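Local coordinates for protein cystathionine beta-lyases/cystathionine gamma-synthases (Corynebacterium glutamicum, PDB 5X5H) that probably makes L,L-cystathionine and succinate from O-succinyl-L-homoserine and L-cysteine with pyridoxal 5'-phosphate, a step of methionine biosynthesis, at residues 30-35 and 239-244; 71-76 and 216-221; 99-104 and 142-147; 273-278 and 381-386. One frame throughout, in Å; residues are numbered along the deposited sequence.

Interaction 1: residues 30-35 and 239-244; sequences TPIYAS and PSVFDA
Val241 is the bump of this contact, and the bend of the chain at residues 32-34 is the hollow that takes it. Its two methyls enter at different points. CG2 lies 3.7 Å from Ile32 CG2 and also rests on the backbone of Ala34, 3.8 Å from Ala34 CA. CG1 turns to the peptide between these residues and meets Tyr33 O at 3.6 Å. Val241 CG2 stands between its own backbone N and carbonyl carbon (chi1 -62°), which puts this methyl in the notch between Ile32 and Ala34. Two successive inverse gamma turns, centred on Tyr33 and Ala34, give the loop its kinked outline.

Phe242 fills the next hollow. Ile32 CG2 sits over one face of the ring, offset toward the rim and 4.1 Å from Phe242 CE1. Ala34 CB approaches the same ring obliquely, 3.9 Å from Phe242 CZ. One isoleucine methyl is thus shared by the valine and the phenylalanine. Phe242 is in the first turn of helix 241-251. Ser240 is the N-cap of that helix, and its OG takes a weak bond from Phe242 N.

The surroundings place the contact at subunit boundaries. Phe242 of a second subunit packs on Ile32, while Asp243 of a third subunit packs on Phe242.

Across the two segments the side chains meet through methyls and a ring. The fit therefore rests on shape and the exclusion of water. Tyr33 N and Tyr33 O, the oxygen that Val241 touches, find their hydrogen-bond partners in Thr59 and Asn57 instead.

Interaction 2: residues 71-76 and 216-221; sequences EGAKYG and LVVTND
An antiparallel strand pair joins strand 75-79, at the edge of the large sheet, to strand 215-219. Tyr75 and Thr219 form the hydrogen-bonded pair. Tyr75 N gives to Thr219 O at 3.1 Å, approaching nearly along the C=O axis. Thr219 N gives back to Tyr75 O at 3.0 Å and comes in tilted from the carbonyl plane. Gly76 and Val218 follow as a non-hydrogen-bonded pair. Here Gly76 CA comes to 3.3 Å from Val217 O in a CA-H...O contact.

The side chains divide between the two faces of the sheet. On one face Tyr75 CB lies 4.0 Å from Thr219 CG2. The tyrosine ring runs on along the chain and presents its edge to Thr219 O and Asn220 O, with CE2 3.7 Å from Asn220 O. On the other face Val218 spreads its methyls. CG1 faces Gly76, while CG2 reaches the aliphatic part of Glu71, 3.8 Å from Glu71 CB. Ala73 CB packs at 3.8 Å against Val218 CB.

The carboxylate of Glu71 looks elsewhere. It belongs to a magnesium site with Leu191, and its OE2 is bonded by Asn180. Thr219 OG1, anti to its own N (chi1 -175°), accepts from Asp221 N at 3.0 Å and closes an ST turn. Asp221 is then the N-cap of helix 222-235.

Just after helix 58-70, Gly72 takes positive phi in a Schellman motif. Strand 215-219 runs against the other six strands of the sheet. One reversed strand next to the edge of a seven-stranded sheet is the hallmark of the large domain of fold-type I PLP enzymes, the aminotransferase fold.

Interaction 3: residues 99-104 and 142-147; sequences HIVLGN and DNTKLI
His99 and Thr144 lie side by side and point the same way from adjacent parallel strands. With CG anti to the backbone N (chi1 176°), the His99 ring lies alongside the Thr144 side chain and turns its ND1 edge to the hydroxyl. ND1 is 2.8 Å from Thr144 OG1. Either atom could be the donor of this hydrogen bond. The threonine hydroxyl stands beside its own backbone N (chi1 -60°), where it also accepts from Lys141 N. At the far side of the ring, NE2 bonds Thr126 OG1. The imidazole is therefore held at both nitrogens and its rotation is fixed.

The other threonine branch, CG2, points up the strand and touches Val101 CG2 at 3.9 Å. Val101 and Ile147 follow on the same face. Ile100 and Leu146 pair on the other face, 4.3 Å apart between Ile100 CG2 and Leu146 CG. Asn143 lays its amide beside His99 CB, and its ND2 binds Gly97 O and Glu124 OE1.

Three backbone bonds tie the strands. His99 N gives to Asn143 O from above the carbonyl plane, Lys145 N gives to His99 O at 2.9 Å, and Val101 N gives to Leu146 O at 2.9 Å. The register slips by one between His99 and Ile100, a beta bulge. Leu146 N is buried there and has no partner in the model.

Strand 99-103 lies between strands 144-150 and 124-128. Helix 108-118 packs on Ile100, and helix 82-93 covers Leu146 through Phe90 and Ile93.

Interaction 4: residues 273-278 and 381-386; sequences DSRPEV and QALNNL
A type I beta turn from Arg275 to Val278 faces the last turn of helix 372-384, with Glu277 CA and Leu383 CA 7.0 Å apart. The turn joins helix 254-273 to strand 278-282, an edge strand of the smaller, C-terminal sheet. Within the turn, Arg275 and Glu277 make a side-on salt bridge. Arg275 NE gives to Glu277 OE1 at 3.0 Å, and Arg275 NH2 gives to Glu277 OE2 at 2.7 Å. Both oxygens are met on the syn side. The arginine chain is bent at chi2 and chi3, and the glutamate at chi2 (86°), which brings the two flat groups together.

This clasp meets the helix with an edge and a face. At the edge, Arg275 NH2 also gives a nearly straight bond of 2.8 Å to Asn384 OD1, with the oxygen in the guanidinium plane. The amide itself is turned 35° from that plane. Over one face lies Leu383 CD1, 3.7 Å from Arg275 NE. Leu383 CB comes equally near NH2, so the leucine backs the charged group with apolar surface. Further along, Leu386 CD1 approaches Glu277 CB. Phe310 of strand 305-310 touches both Leu383 and Leu386, which ties the helix end to the sheet.

With two partners on Arg275 NH2, and NE bound as well, the orientation of the guanidinium plane is fixed. The salt bridge would be expected to favour the charged forms of both groups. Two waters complete the seam. One accepts from both Arg275 NH1 and Asn384 ND2. The other donates to Glu277 OE2 and, at 2.8 Å, to Leu383 O.

How the interactions relate
Interactions 2 and 3 serve the same seven-stranded sheet, with centres about 21 Å apart. One pairs the edge strand with the single reversed strand, 215-219, while the other joins two parallel strands further across. Interaction 3 is nested inside the chain loop closed by interaction 2, and both are nested inside that of interaction 1. Interactions 1 and 3 are buried, but differ: apolar fit near other subunits in one, backbone bonds and a gripped histidine in the other. Interaction 2 is partly buried and includes a magnesium ligand. Interaction 4 belongs to the C-terminal sheet region, at the surface, where a salt bridge, an amide and waters are added to leucine packing.

Interaction 1: residues 30-35 and 239-244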
loop_
_atom_site.group_PDB
_atom_site.type_symbol
_atom_site.label_atom_id
_atom_site.label_comp_id
_atom_site.label_asym_id
_atom_site.label_seq_id
_atom_site.Cartn_x
_atom_site.Cartn_y
_atom_site.Cartn_z
ATOM N N THR A 30 4.438 1.054 -13.651
ATOM C CA THR A 30 3.126 1.664 -13.725
ATOM C C THR A 30 2.792 2.407 -12.423
ATOM O O THR A 30 2.924 1.786 -11.356
ATOM C CB THR A 30 1.954 0.721 -13.973
ATOM O OG1 THR A 30 0.734 1.550 -14.113
ATOM C CG2 THR A 30 1.795 -0.208 -12.986
ATOM N N PRO A 31 2.396 3.621 -12.478
ATOM C CA PRO A 31 1.885 4.303 -11.265
ATOM C C PRO A 31 0.675 3.542 -10.710
ATOM O O PRO A 31 -0.028 2.832 -11.475
ATOM C CB PRO A 31 1.444 5.674 -11.798
ATOM C CG PRO A 31 2.264 5.894 -13.066
ATOM C CD PRO A 31 2.391 4.530 -13.667
ATOM N N ILE A 32 0.445 3.691 -9.408
ATOM C CA ILE A 32 -0.692 3.153 -8.698
ATOM C C ILE A 32 -1.769 4.218 -8.720
ATOM O O ILE A 32 -1.609 5.252 -7.977
ATOM C CB ILE A 32 -0.322 2.623 -7.317
ATOM C CG1 ILE A 32 0.718 1.532 -7.479
ATOM C CG2 ILE A 32 -1.572 2.072 -6.657
ATOM C CD1 ILE A 32 1.339 1.163 -6.129
ATOM N N TYR A 33 -2.789 4.101 -9.570
ATOM C CA TYR A 33 -3.796 5.140 -9.659
ATOM C C TYR A 33 -4.930 4.886 -8.676
ATOM O O TYR A 33 -6.010 4.440 -9.005
ATOM C CB TYR A 33 -4.343 5.172 -11.107
ATOM C CG TYR A 33 -3.368 5.756 -12.116
ATOM C CD1 TYR A 33 -3.277 7.120 -12.228
ATOM C CD2 TYR A 33 -2.469 5.011 -12.847
ATOM C CE1 TYR A 33 -2.401 7.680 -13.096
ATOM C CE2 TYR A 33 -1.562 5.577 -13.726
ATOM C CZ TYR A 33 -1.534 6.916 -13.821
ATOM O OH TYR A 33 -0.593 7.528 -14.664
ATOM N N ALA A 34 -4.632 5.187 -7.422
ATOM C CA ALA A 34 -5.615 5.084 -6.340
ATOM C C ALA A 34 -6.583 6.229 -6.255
ATOM O O ALA A 34 -6.468 7.160 -5.455
ATOM C CB ALA A 34 -4.892 4.838 -4.974
ATOM N N SER A 35 -7.463 6.164 -7.249
ATOM C CA SER A 35 -8.473 7.150 -7.527
ATOM C C SER A 35 -9.671 6.428 -7.965
ATOM O O SER A 35 -9.549 5.513 -8.847
ATOM C CB SER A 35 -8.102 8.145 -8.607
ATOM O OG SER A 35 -7.068 9.034 -8.247
ATOM N N PRO A 239 -10.576 -5.901 -9.095
ATOM C CA PRO A 239 -9.457 -5.881 -8.145
ATOM C C PRO A 239 -9.181 -4.463 -7.671
ATOM O O PRO A 239 -9.471 -3.475 -8.357
ATOM C CB PRO A 239 -8.280 -6.374 -8.977
ATOM C CG PRO A 239 -8.687 -6.216 -10.329
ATOM C CD PRO A 239 -10.130 -5.999 -10.459
ATOM N N SER A 240 -8.621 -4.341 -6.489
ATOM C CA SER A 240 -7.984 -3.108 -6.036
ATOM C C SER A 240 -6.807 -2.725 -6.918
ATOM O O SER A 240 -6.064 -3.589 -7.467
ATOM C CB SER A 240 -7.355 -3.425 -4.647
ATOM O OG SER A 240 -6.558 -2.402 -4.161
ATOM N N VAL A 241 -6.516 -1.450 -7.068
ATOM C CA VAL A 241 -5.349 -1.009 -7.805
ATOM C C VAL A 241 -4.086 -1.450 -7.090
ATOM O O VAL A 241 -3.061 -1.739 -7.708
ATOM C CB VAL A 241 -5.276 0.488 -8.146
ATOM C CG1 VAL A 241 -6.422 0.879 -9.041
ATOM C CG2 VAL A 241 -5.231 1.310 -6.865
ATOM N N PHE A 242 -4.085 -1.494 -5.763
ATOM C CA PHE A 242 -2.894 -1.925 -5.030
ATOM C C PHE A 242 -2.681 -3.389 -5.355
ATOM O O PHE A 242 -1.539 -3.830 -5.560
ATOM C CB PHE A 242 -3.088 -1.724 -3.482
ATOM C CG PHE A 242 -3.169 -0.332 -3.082
ATOM C CD1 PHE A 242 -1.992 0.407 -2.847
ATOM C CD2 PHE A 242 -4.407 0.316 -3.002
ATOM C CE1 PHE A 242 -2.031 1.779 -2.551
ATOM C CE2 PHE A 242 -4.416 1.687 -2.677
ATOM C CZ PHE A 242 -3.266 2.355 -2.460
ATOM N N ASP A 243 -3.731 -4.195 -5.347
ATOM C CA ASP A 243 -3.583 -5.635 -5.628
ATOM C C ASP A 243 -3.137 -5.819 -7.060
ATOM O O ASP A 243 -2.295 -6.677 -7.346
ATOM C CB ASP A 243 -4.888 -6.341 -5.380
ATOM C CG ASP A 243 -5.124 -6.570 -3.860
ATOM O OD1 ASP A 243 -4.301 -6.156 -2.996
ATOM O OD2 ASP A 243 -6.150 -7.220 -3.599
ATOM N N ALA A 244 -3.683 -5.087 -8.041
ATOM C CA ALA A 244 -3.269 -5.270 -9.445
ATOM C C ALA A 244 -1.801 -4.878 -9.602
ATOM O O ALA A 244 -1.067 -5.542 -10.378
ATOM C CB ALA A 244 -4.071 -4.397 -10.349
#

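Interaction 2: residues 71-76 and 216-221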
loop_
_atom_site.group_PDB
_atom_site.type_symbol
_atom_site.label_atom_id
_atom_site.label_comp_id
_atom_site.label_asym_id
_atom_site.label_seq_id
_atom_site.Cartn_x
_atom_site.Cartn_y
_atom_site.Cartn_z
ATOM N N GLU A 71 -0.288 -15.287 -22.567
ATOM C CA GLU A 71 -1.148 -16.390 -23.077
ATOM C C GLU A 71 -1.314 -16.402 -24.566
ATOM O O GLU A 71 -2.040 -17.214 -25.093
ATOM C CB GLU A 71 -2.482 -16.361 -22.340
ATOM C CG GLU A 71 -2.399 -16.799 -20.898
ATOM C CD GLU A 71 -2.409 -18.316 -20.715
ATOM O OE1 GLU A 71 -2.116 -19.122 -21.639
ATOM O OE2 GLU A 71 -2.489 -18.787 -19.528
ATOM N N GLY A 72 -0.665 -15.453 -25.247
ATOM C CA GLY A 72 -0.912 -15.343 -26.666
ATOM C C GLY A 72 -2.269 -14.832 -27.011
ATOM O O GLY A 72 -2.931 -15.206 -28.030
ATOM N N ALA A 73 -2.868 -14.006 -26.140
ATOM C CA ALA A 73 -4.193 -13.481 -26.201
ATOM C C ALA A 73 -4.227 -11.991 -26.563
ATOM O O ALA A 73 -3.369 -11.249 -26.000
ATOM C CB ALA A 73 -4.937 -13.705 -24.866
ATOM N N LYS A 74 -5.170 -11.545 -27.341
ATOM C CA LYS A 74 -5.346 -10.102 -27.557
ATOM C C LYS A 74 -6.008 -9.433 -26.361
ATOM O O LYS A 74 -5.729 -8.268 -26.049
ATOM C CB LYS A 74 -6.258 -9.862 -28.770
ATOM C CG LYS A 74 -5.647 -10.330 -30.086
ATOM C CD LYS A 74 -6.670 -10.257 -31.243
ATOM C CE LYS A 74 -6.275 -11.213 -32.357
ATOM N NZ LYS A 74 -6.926 -10.770 -33.615
ATOM N N TYR A 75 -6.784 -10.188 -25.589
ATOM C CA TYR A 75 -7.679 -9.552 -24.553
ATOM C C TYR A 75 -7.528 -10.249 -23.217
ATOM O O TYR A 75 -7.428 -11.497 -23.116
ATOM C CB TYR A 75 -9.091 -9.671 -25.005
ATOM C CG TYR A 75 -9.387 -9.182 -26.411
ATOM C CD1 TYR A 75 -9.310 -7.814 -26.671
ATOM C CD2 TYR A 75 -9.665 -10.022 -27.420
ATOM C CE1 TYR A 75 -9.533 -7.303 -27.938
ATOM C CE2 TYR A 75 -9.903 -9.505 -28.715
ATOM C CZ TYR A 75 -9.756 -8.219 -28.936
ATOM O OH TYR A 75 -9.940 -7.709 -30.234
ATOM N N GLY A 76 -7.649 -9.465 -22.164
ATOM C CA GLY A 76 -7.602 -9.888 -20.813
ATOM C C GLY A 76 -8.415 -9.015 -19.907
ATOM O O GLY A 76 -8.439 -7.804 -20.060
ATOM N N LEU A 216 -8.236 -13.731 -13.438
ATOM C CA LEU A 216 -8.076 -13.116 -14.706
ATOM C C LEU A 216 -8.562 -14.039 -15.784
ATOM O O LEU A 216 -8.360 -15.259 -15.679
ATOM C CB LEU A 216 -6.636 -12.705 -14.878
ATOM C CG LEU A 216 -6.302 -11.402 -15.692
ATOM C CD1 LEU A 216 -5.111 -10.722 -15.164
ATOM C CD2 LEU A 216 -6.235 -11.656 -17.196
ATOM N N VAL A 217 -9.189 -13.513 -16.826
ATOM C CA VAL A 217 -9.691 -14.246 -17.990
ATOM C C VAL A 217 -9.061 -13.687 -19.205
ATOM O O VAL A 217 -9.054 -12.446 -19.365
ATOM C CB VAL A 217 -11.187 -14.196 -18.087
ATOM C CG1 VAL A 217 -11.669 -15.008 -19.298
ATOM C CG2 VAL A 217 -11.867 -14.691 -16.848
ATOM N N VAL A 218 -8.540 -14.566 -20.095
ATOM C CA VAL A 218 -7.986 -14.138 -21.331
ATOM C C VAL A 218 -8.681 -14.834 -22.538
ATOM O O VAL A 218 -9.216 -15.965 -22.395
ATOM C CB VAL A 218 -6.494 -14.317 -21.451
ATOM C CG1 VAL A 218 -5.720 -13.549 -20.354
ATOM C CG2 VAL A 218 -6.128 -15.757 -21.400
ATOM N N THR A 219 -8.688 -14.159 -23.683
ATOM C CA THR A 219 -9.326 -14.661 -24.891
ATOM C C THR A 219 -8.792 -13.956 -26.088
ATOM O O THR A 219 -8.280 -12.879 -25.972
ATOM C CB THR A 219 -10.810 -14.458 -24.715
ATOM O OG1 THR A 219 -11.578 -15.052 -25.844
ATOM C CG2 THR A 219 -11.285 -13.052 -24.647
ATOM N N ASN A 220 -9.052 -14.562 -27.266
ATOM C CA ASN A 220 -8.909 -13.873 -28.548
ATOM C C ASN A 220 -10.186 -13.453 -29.155
ATOM O O ASN A 220 -10.172 -12.821 -30.272
ATOM C CB ASN A 220 -8.062 -14.677 -29.541
ATOM C CG ASN A 220 -6.610 -14.778 -29.147
ATOM O OD1 ASN A 220 -6.014 -15.901 -29.039
ATOM N ND2 ASN A 220 -6.017 -13.665 -29.027
ATOM N N ASP A 221 -11.317 -13.708 -28.502
ATOM C CA ASP A 221 -12.663 -13.323 -29.009
ATOM C C ASP A 221 -13.076 -11.962 -28.573
ATOM O O ASP A 221 -13.333 -11.719 -27.404
ATOM C CB ASP A 221 -13.648 -14.385 -28.629
ATOM C CG ASP A 221 -15.100 -14.108 -29.060
ATOM O OD1 ASP A 221 -15.447 -13.061 -29.541
ATOM O OD2 ASP A 221 -15.889 -15.035 -28.932
#

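Interaction 3: residues 99-104 and 142-147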
loop_
_atom_site.group_PDB
_atom_site.type_symbol
_atom_site.label_atom_id
_atom_site.label_comp_id
_atom_site.label_asym_id
_atom_site.label_seq_id
_atom_site.Cartn_x
_atom_site.Cartn_y
_atom_site.Cartn_z
ATOM N N HIS A 99 -26.263 -26.268 -20.362
ATOM C CA HIS A 99 -25.511 -27.341 -19.743
ATOM C C HIS A 99 -24.043 -27.174 -19.817
ATOM O O HIS A 99 -23.484 -26.653 -20.778
ATOM C CB HIS A 99 -25.989 -28.662 -20.482
ATOM C CG HIS A 99 -25.306 -29.915 -20.090
ATOM N ND1 HIS A 99 -24.374 -30.496 -20.895
ATOM C CD2 HIS A 99 -25.532 -30.757 -19.044
ATOM C CE1 HIS A 99 -23.978 -31.617 -20.317
ATOM N NE2 HIS A 99 -24.667 -31.815 -19.226
ATOM N N ILE A 100 -23.381 -27.611 -18.768
ATOM C CA ILE A 100 -21.919 -27.684 -18.640
ATOM C C ILE A 100 -21.375 -29.137 -18.550
ATOM O O ILE A 100 -21.989 -29.931 -17.746
ATOM C CB ILE A 100 -21.461 -27.040 -17.320
ATOM C CG1 ILE A 100 -22.066 -25.747 -17.064
ATOM C CG2 ILE A 100 -19.907 -26.980 -17.276
ATOM C CD1 ILE A 100 -21.835 -25.279 -15.645
ATOM N N VAL A 101 -20.317 -29.442 -19.215
ATOM C CA VAL A 101 -19.535 -30.663 -19.010
ATOM C C VAL A 101 -18.339 -30.248 -18.131
ATOM O O VAL A 101 -17.578 -29.313 -18.521
ATOM C CB VAL A 101 -19.089 -31.288 -20.303
ATOM C CG1 VAL A 101 -18.231 -32.528 -20.045
ATOM C CG2 VAL A 101 -20.313 -31.664 -21.157
ATOM N N LEU A 102 -18.157 -30.900 -16.983
ATOM C CA LEU A 102 -17.119 -30.654 -15.996
ATOM C C LEU A 102 -16.355 -31.914 -15.734
ATOM O O LEU A 102 -16.872 -33.010 -15.874
ATOM C CB LEU A 102 -17.832 -30.239 -14.637
ATOM C CG LEU A 102 -17.104 -30.029 -13.325
ATOM C CD1 LEU A 102 -16.404 -28.656 -13.506
ATOM C CD2 LEU A 102 -17.929 -30.037 -12.051
ATOM N N GLY A 103 -15.076 -31.784 -15.355
ATOM C CA GLY A 103 -14.305 -32.926 -14.989
ATOM C C GLY A 103 -14.557 -33.472 -13.615
ATOM O O GLY A 103 -15.283 -32.916 -12.791
ATOM N N ASN A 104 -13.948 -34.678 -13.395
ATOM C CA ASN A 104 -14.087 -35.428 -12.125
ATOM C C ASN A 104 -13.012 -35.177 -11.121
ATOM O O ASN A 104 -12.832 -35.995 -10.178
ATOM C CB ASN A 104 -14.271 -37.021 -12.314
ATOM C CG ASN A 104 -13.063 -37.713 -12.886
ATOM O OD1 ASN A 104 -11.990 -37.157 -13.074
ATOM N ND2 ASN A 104 -13.272 -38.971 -13.249
ATOM N N ASP A 142 -27.226 -31.024 -27.005
ATOM C CA ASP A 142 -27.537 -29.907 -27.870
ATOM C C ASP A 142 -27.552 -28.592 -27.106
ATOM O O ASP A 142 -27.179 -27.585 -27.694
ATOM C CB ASP A 142 -28.924 -30.164 -28.420
ATOM C CG ASP A 142 -28.913 -31.149 -29.578
ATOM O OD1 ASP A 142 -27.852 -31.532 -30.106
ATOM O OD2 ASP A 142 -30.018 -31.534 -29.978
ATOM N N ASN A 143 -27.793 -28.673 -25.825
ATOM C CA ASN A 143 -27.785 -27.504 -24.938
ATOM C C ASN A 143 -26.422 -27.233 -24.224
ATOM O O ASN A 143 -26.378 -26.332 -23.398
ATOM C CB ASN A 143 -28.923 -27.427 -23.991
ATOM C CG ASN A 143 -28.964 -28.494 -22.935
ATOM O OD1 ASN A 143 -28.465 -29.640 -23.253
ATOM N ND2 ASN A 143 -29.495 -28.241 -21.725
ATOM N N THR A 144 -25.418 -28.022 -24.522
ATOM C CA THR A 144 -24.065 -27.845 -23.872
ATOM C C THR A 144 -23.519 -26.583 -24.420
ATOM O O THR A 144 -23.250 -26.479 -25.591
ATOM C CB THR A 144 -23.162 -28.996 -24.167
ATOM O OG1 THR A 144 -23.797 -30.202 -23.633
ATOM C CG2 THR A 144 -21.786 -28.802 -23.389
ATOM N N LYS A 145 -23.202 -25.623 -23.507
ATOM C CA LYS A 145 -22.525 -24.365 -23.891
ATOM C C LYS A 145 -21.116 -24.242 -23.401
ATOM O O LYS A 145 -20.350 -23.436 -23.897
ATOM C CB LYS A 145 -23.362 -23.185 -23.350
ATOM C CG LYS A 145 -24.768 -23.120 -23.868
ATOM C CD LYS A 145 -24.775 -22.885 -25.370
ATOM C CE LYS A 145 -26.132 -22.348 -25.780
ATOM N NZ LYS A 145 -26.982 -23.467 -25.717
ATOM N N LEU A 146 -20.691 -25.147 -22.515
ATOM C CA LEU A 146 -19.390 -24.998 -21.834
ATOM C C LEU A 146 -18.830 -26.363 -21.524
ATOM O O LEU A 146 -19.519 -27.187 -20.883
ATOM C CB LEU A 146 -19.637 -24.199 -20.552
ATOM C CG LEU A 146 -18.382 -23.863 -19.740
ATOM C CD1 LEU A 146 -17.291 -23.161 -20.499
ATOM C CD2 LEU A 146 -18.876 -23.029 -18.527
ATOM N N ILE A 147 -17.596 -26.547 -21.873
ATOM C CA ILE A 147 -16.758 -27.678 -21.351
ATOM C C ILE A 147 -15.656 -27.007 -20.495
ATOM O O ILE A 147 -14.902 -26.159 -21.034
ATOM C CB ILE A 147 -16.148 -28.483 -22.485
ATOM C CG1 ILE A 147 -17.274 -28.977 -23.449
ATOM C CG2 ILE A 147 -15.309 -29.671 -21.958
ATOM C CD1 ILE A 147 -16.715 -29.666 -24.662
#

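Interaction 4: residues 273-278 and 381-386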
loop_
_atom_site.group_PDB
_atom_site.type_symbol
_atom_site.label_atom_id
_atom_site.label_comp_id
_atom_site.label_asym_id
_atom_site.label_seq_id
_atom_site.Cartn_x
_atom_site.Cartn_y
_atom_site.Cartn_z
ATOM N N ASP A 273 9.079 -41.118 -4.683
ATOM C CA ASP A 273 8.834 -42.360 -5.468
ATOM C C ASP A 273 9.771 -43.469 -5.010
ATOM O O ASP A 273 9.473 -44.636 -5.343
ATOM C CB ASP A 273 8.924 -42.158 -6.955
ATOM C CG ASP A 273 7.749 -42.798 -7.692
ATOM O OD1 ASP A 273 6.737 -43.202 -7.074
ATOM O OD2 ASP A 273 7.798 -42.817 -8.911
ATOM N N SER A 274 10.751 -43.165 -4.191
ATOM C CA SER A 274 11.693 -44.221 -3.698
ATOM C C SER A 274 11.311 -44.675 -2.333
ATOM O O SER A 274 12.014 -45.571 -1.738
ATOM C CB SER A 274 13.096 -43.621 -3.670
ATOM O OG SER A 274 13.254 -42.719 -2.523
ATOM N N ARG A 275 10.269 -44.160 -1.708
ATOM C CA ARG A 275 9.997 -44.419 -0.298
ATOM C C ARG A 275 8.806 -45.352 -0.116
ATOM O O ARG A 275 7.755 -45.168 -0.693
ATOM C CB ARG A 275 9.736 -43.075 0.392
ATOM C CG ARG A 275 11.005 -42.224 0.489
ATOM C CD ARG A 275 12.023 -42.748 1.441
ATOM N NE ARG A 275 11.542 -42.782 2.798
ATOM C CZ ARG A 275 12.223 -42.472 3.909
ATOM N NH1 ARG A 275 13.462 -42.030 3.886
ATOM N NH2 ARG A 275 11.626 -42.649 5.048
ATOM N N PRO A 276 8.916 -46.400 0.792
ATOM C CA PRO A 276 7.830 -47.330 0.967
ATOM C C PRO A 276 6.647 -46.760 1.773
ATOM O O PRO A 276 5.606 -47.359 1.651
ATOM C CB PRO A 276 8.492 -48.433 1.801
ATOM C CG PRO A 276 9.577 -47.763 2.583
ATOM C CD PRO A 276 10.085 -46.640 1.652
ATOM N N GLU A 277 6.799 -45.581 2.433
ATOM C CA GLU A 277 5.669 -44.934 3.092
ATOM C C GLU A 277 4.666 -44.427 2.091
ATOM O O GLU A 277 3.485 -44.194 2.443
ATOM C CB GLU A 277 6.096 -43.799 3.926
ATOM C CG GLU A 277 7.068 -44.093 5.050
ATOM C CD GLU A 277 8.545 -44.094 4.665
ATOM O OE1 GLU A 277 8.913 -43.961 3.479
ATOM O OE2 GLU A 277 9.410 -44.079 5.586
ATOM N N VAL A 278 5.091 -44.264 0.844
ATOM C CA VAL A 278 4.277 -43.686 -0.204
ATOM C C VAL A 278 3.675 -44.725 -1.101
ATOM O O VAL A 278 4.490 -45.525 -1.670
ATOM C CB VAL A 278 5.186 -42.698 -1.033
ATOM C CG1 VAL A 278 4.498 -42.241 -2.286
ATOM C CG2 VAL A 278 5.609 -41.586 -0.106
ATOM N N GLN A 381 12.753 -36.214 7.024
ATOM C CA GLN A 381 12.488 -36.271 8.453
ATOM C C GLN A 381 11.017 -36.462 8.759
ATOM O O GLN A 381 10.616 -37.237 9.672
ATOM C CB GLN A 381 13.154 -35.134 9.225
ATOM C CG GLN A 381 12.469 -33.755 8.977
ATOM C CD GLN A 381 11.271 -33.519 9.789
ATOM O OE1 GLN A 381 11.139 -34.079 10.900
ATOM N NE2 GLN A 381 10.326 -32.677 9.309
ATOM N N ALA A 382 10.139 -35.886 7.939
ATOM C CA ALA A 382 8.728 -36.042 8.178
ATOM C C ALA A 382 8.289 -37.459 7.886
ATOM O O ALA A 382 7.495 -38.048 8.672
ATOM C CB ALA A 382 7.926 -35.072 7.316
ATOM N N LEU A 383 8.817 -38.104 6.849
ATOM C CA LEU A 383 8.519 -39.469 6.464
ATOM C C LEU A 383 9.037 -40.330 7.644
ATOM O O LEU A 383 8.379 -41.298 7.967
ATOM C CB LEU A 383 9.126 -39.948 5.193
ATOM C CG LEU A 383 8.544 -39.294 3.923
ATOM C CD1 LEU A 383 9.407 -39.733 2.759
ATOM C CD2 LEU A 383 7.095 -39.598 3.699
ATOM N N ASN A 384 10.205 -40.013 8.185
ATOM C CA ASN A 384 10.765 -40.845 9.291
ATOM C C ASN A 384 9.967 -40.720 10.573
ATOM O O ASN A 384 9.983 -41.710 11.364
ATOM C CB ASN A 384 12.245 -40.579 9.490
ATOM C CG ASN A 384 13.138 -41.105 8.360
ATOM O OD1 ASN A 384 12.746 -41.931 7.544
ATOM N ND2 ASN A 384 14.302 -40.527 8.200
ATOM N N ASN A 385 9.189 -39.667 10.756
ATOM C CA ASN A 385 8.268 -39.416 11.898
ATOM C C ASN A 385 7.000 -40.246 11.831
ATOM O O ASN A 385 6.154 -40.199 12.767
ATOM C CB ASN A 385 7.895 -37.938 12.107
ATOM C CG ASN A 385 7.586 -37.574 13.579
ATOM O OD1 ASN A 385 8.181 -38.116 14.503
ATOM N ND2 ASN A 385 6.665 -36.635 13.785
ATOM N N LEU A 386 6.841 -41.048 10.788
ATOM C CA LEU A 386 5.633 -41.834 10.639
ATOM C C LEU A 386 5.809 -43.226 11.335
ATOM O O LEU A 386 4.819 -43.908 11.585
ATOM C CB LEU A 386 5.261 -42.046 9.151
ATOM C CG LEU A 386 4.928 -40.796 8.251
ATOM C CD1 LEU A 386 4.393 -41.090 6.869
ATOM C CD2 LEU A 386 3.964 -39.837 8.877
HETATM O O HOH W 1 15.676 -41.652 5.867
HETATM O O HOH W 2 8.481 -44.007 8.431
#